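Local structure of ubiquinone biosynthesis protein UbiJ (Escherichia coli, 6H6N) at residues A[78-83]-A[114-119]. The protein binds hydrophobic ubiquinone biosynthetic intermediates through its SCP2 domain and is essential for the stability of the Ubi complex that makes coenzyme Q under aerobic conditions. Numbering follows the deposited sequence.
Sequences ADCTVI and QVVQNF. With CA (calcium ion), chain D.
C80 meets V115 where strand 80-83 passes helix 114-119, the two axes 8.5 Å apart at closest approach and their directions 70° from parallel; the CA atoms of this pair lie 6.3 Å apart. C80 and V82, alternate residues on one face of the strand, both point at the helix, which answers with the adjacent V115 and V116. V115 comes down on the methylene of C80: its CB lies 3.7 Å from C80 CB, with CG1 and CG2 straddling that carbon at nearly equal distances. The thiol turns to the other valine, because SG stands anti to the backbone N (chi1 -177°) and so reaches to 4.2 Å from V116 CB. Two residues further along the strand, V82 CG1 touches V116 CG2 at 3.8 Å, the two side chains slanting across each other. V116 thus takes the sulfur and the V82 methyl together, a buried seam of valine methyls and one thiol. At its edge, D79 CB only grazes V115 CG2 at 4.4 Å. The carboxylate of D79 chelates a calcium ion through OD1 and OD2, with two waters also bound to the metal, and OD2 accepts a hydrogen bond from V47 N. In this SCP2 domain, strand 80-84 runs between strands 47-52 and 108-111, C80 also packing on L48 and V109, while helix 113-128 covers this sheet face and F119 continues the packing onto L26 and L30 of helix 14-31.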
ATOM      1  N   ALA A  78       1.378 -16.059 -16.147  1.00 31.33           N
ATOM      2  CA  ALA A  78       1.364 -16.120 -14.689  1.00 29.71           C
ATOM      3  C   ALA A  78       0.923 -17.515 -14.309  1.00 31.11           C
ATOM      4  O   ALA A  78       0.066 -18.102 -14.974  1.00 31.54           O
ATOM      5  CB  ALA A  78       0.424 -15.080 -14.091  1.00 30.46           C
ATOM      6  N   ASP A  79       1.524 -18.062 -13.253  1.00 24.41           N
ATOM      7  CA  ASP A  79       1.193 -19.409 -12.779  1.00 23.33           C
ATOM      8  C   ASP A  79      -0.091 -19.412 -11.953  1.00 29.46           C
ATOM      9  O   ASP A  79      -0.775 -20.424 -11.871  1.00 29.37           O
ATOM     10  CB  ASP A  79       2.352 -19.969 -11.984  1.00 23.43           C
ATOM     11  CG  ASP A  79       3.614 -20.088 -12.817  1.00 28.84           C
ATOM     12  OD1 ASP A  79       3.591 -20.826 -13.832  1.00 28.99           O
ATOM     13  OD2 ASP A  79       4.626 -19.447 -12.454  1.00 26.13           O
ATOM     14  N   CYS A  80      -0.439 -18.242 -11.401  1.00 27.05           N
ATOM     15  CA  CYS A  80      -1.627 -18.011 -10.619  1.00 27.74           C
ATOM     16  C   CYS A  80      -1.993 -16.549 -10.753  1.00 30.55           C
ATOM     17  O   CYS A  80      -1.102 -15.691 -10.794  1.00 28.63           O
ATOM     18  CB  CYS A  80      -1.383 -18.398  -9.159  1.00 29.12           C
ATOM     19  SG  CYS A  80      -2.842 -18.244  -8.086  1.00 34.35           S
ATOM     20  N   THR A  81      -3.295 -16.273 -10.865  1.00 27.60           N
ATOM     21  CA  THR A  81      -3.851 -14.918 -10.931  1.00 27.39           C
ATOM     22  C   THR A  81      -4.958 -14.823  -9.884  1.00 33.51           C
ATOM     23  O   THR A  81      -5.848 -15.695  -9.839  1.00 34.55           O
ATOM     24  CB  THR A  81      -4.315 -14.508 -12.341  1.00 34.03           C
ATOM     25  OG1 THR A  81      -3.224 -14.628 -13.247  1.00 35.83           O
ATOM     26  CG2 THR A  81      -4.844 -13.059 -12.389  1.00 30.49           C
ATOM     27  N   VAL A  82      -4.853 -13.810  -9.004  1.00 27.70           N
ATOM     28  CA  VAL A  82      -5.797 -13.540  -7.941  1.00 28.03           C
ATOM     29  C   VAL A  82      -6.451 -12.177  -8.168  1.00 33.85           C
ATOM     30  O   VAL A  82      -5.765 -11.206  -8.550  1.00 33.33           O
ATOM     31  CB  VAL A  82      -5.220 -13.731  -6.501  1.00 32.87           C
ATOM     32  CG1 VAL A  82      -4.659 -15.145  -6.300  1.00 31.86           C
ATOM     33  CG2 VAL A  82      -4.166 -12.687  -6.160  1.00 32.70           C
ATOM     34  N   ILE A  83      -7.793 -12.134  -8.018  1.00 30.09           N
ATOM     35  CA  ILE A  83      -8.607 -10.928  -8.180  1.00 30.68           C
ATOM     36  C   ILE A  83      -9.403 -10.739  -6.904  1.00 33.60           C
ATOM     37  O   ILE A  83     -10.128 -11.644  -6.465  1.00 35.07           O
ATOM     38  CB  ILE A  83      -9.501 -10.951  -9.449  1.00 35.05           C
ATOM     39  CG1 ILE A  83      -8.677 -11.330 -10.704  1.00 36.18           C
ATOM     40  CG2 ILE A  83     -10.228  -9.593  -9.658  1.00 35.67           C
ATOM     41  CD1 ILE A  83      -9.209 -12.466 -11.512  1.00 47.21           C
ATOM     42  N   GLN A 114      -2.593 -23.709  -5.750  1.00 27.13           N
ATOM     43  CA  GLN A 114      -1.518 -24.063  -4.817  1.00 26.83           C
ATOM     44  C   GLN A 114      -0.554 -22.899  -4.581  1.00 31.06           C
ATOM     45  O   GLN A 114      -0.062 -22.768  -3.482  1.00 31.16           O
ATOM     46  CB  GLN A 114      -0.752 -25.312  -5.285  1.00 28.22           C
ATOM     47  CG  GLN A 114      -1.506 -26.617  -5.061  1.00 46.85           C
ATOM     48  CD  GLN A 114      -0.800 -27.842  -5.610  1.00 71.84           C
ATOM     49  OE1 GLN A 114       0.420 -27.867  -5.834  1.00 64.76           O
ATOM     50  NE2 GLN A 114      -1.562 -28.908  -5.799  1.00 68.37           N
ATOM     51  N   VAL A 115      -0.323 -22.032  -5.578  1.00 27.62           N
ATOM     52  CA  VAL A 115       0.580 -20.878  -5.429  1.00 25.89           C
ATOM     53  C   VAL A 115       0.061 -19.891  -4.342  1.00 29.98           C
ATOM     54  O   VAL A 115       0.814 -19.486  -3.460  1.00 27.92           O
ATOM     55  CB  VAL A 115       0.869 -20.182  -6.796  1.00 27.50           C
ATOM     56  CG1 VAL A 115       1.845 -19.004  -6.638  1.00 26.50           C
ATOM     57  CG2 VAL A 115       1.384 -21.178  -7.835  1.00 26.45           C
ATOM     58  N   VAL A 116      -1.224 -19.537  -4.400  1.00 27.99           N
ATOM     59  CA  VAL A 116      -1.829 -18.627  -3.437  1.00 26.36           C
ATOM     60  C   VAL A 116      -1.956 -19.336  -2.057  1.00 26.94           C
ATOM     61  O   VAL A 116      -1.729 -18.711  -1.040  1.00 25.09           O
ATOM     62  CB  VAL A 116      -3.132 -17.959  -3.955  1.00 30.09           C
ATOM     63  CG1 VAL A 116      -4.296 -18.937  -4.043  1.00 30.65           C
ATOM     64  CG2 VAL A 116      -3.508 -16.764  -3.098  1.00 30.41           C
ATOM     65  N   GLN A 117      -2.236 -20.638  -2.035  1.00 25.02           N
ATOM     66  CA  GLN A 117      -2.291 -21.397  -0.778  1.00 25.37           C
ATOM     67  C   GLN A 117      -0.906 -21.392  -0.129  1.00 30.52           C
ATOM     68  O   GLN A 117      -0.802 -21.204   1.081  1.00 29.49           O
ATOM     69  CB  GLN A 117      -2.772 -22.837  -0.996  1.00 26.83           C
ATOM     70  CG  GLN A 117      -4.240 -22.952  -1.359  1.00 35.21           C
ATOM     71  CD  GLN A 117      -4.643 -24.365  -1.704  1.00 51.14           C
ATOM     72  OE1 GLN A 117      -3.835 -25.184  -2.151  1.00 49.82           O
ATOM     73  NE2 GLN A 117      -5.917 -24.679  -1.533  1.00 38.50           N
ATOM     74  N   ASN A 118       0.151 -21.578  -0.954  1.00 27.28           N
ATOM     75  CA  ASN A 118       1.539 -21.561  -0.514  1.00 27.11           C
ATOM     76  C   ASN A 118       1.986 -20.186  -0.073  1.00 28.66           C
ATOM     77  O   ASN A 118       2.717 -20.090   0.899  1.00 27.52           O
ATOM     78  CB  ASN A 118       2.468 -22.164  -1.570  1.00 27.23           C
ATOM     79  CG  ASN A 118       2.266 -23.666  -1.694  1.00 47.95           C
ATOM     80  OD1 ASN A 118       1.640 -24.316  -0.844  1.00 36.64           O
ATOM     81  ND2 ASN A 118       2.765 -24.257  -2.761  1.00 39.42           N
ATOM     82  N   PHE A 119       1.499 -19.130  -0.725  1.00 25.68           N
ATOM     83  CA  PHE A 119       1.840 -17.757  -0.362  1.00 26.48           C
ATOM     84  C   PHE A 119       1.236 -17.366   1.014  1.00 28.17           C
ATOM     85  O   PHE A 119       1.937 -16.800   1.865  1.00 24.75           O
ATOM     86  CB  PHE A 119       1.371 -16.771  -1.450  1.00 28.98           C
ATOM     87  CG  PHE A 119       1.812 -15.347  -1.202  1.00 32.80           C
ATOM     88  CD1 PHE A 119       3.155 -15.006  -1.203  1.00 37.25           C
ATOM     89  CD2 PHE A 119       0.879 -14.337  -1.019  1.00 38.96           C
ATOM     90  CE1 PHE A 119       3.558 -13.681  -0.996  1.00 39.20           C
ATOM     91  CE2 PHE A 119       1.286 -13.009  -0.848  1.00 42.11           C
ATOM     92  CZ  PHE A 119       2.622 -12.695  -0.829  1.00 39.39           C
TER
HETATM   93 CA    CA D 202       5.861 -20.447 -14.355  1.00 27.10          CA
HETATM   94  O   HOH W   1       7.670 -19.221 -13.924  1.00 23.95           O
HETATM   95  O   HOH W   2       5.374 -18.599 -15.616  1.00 29.51           O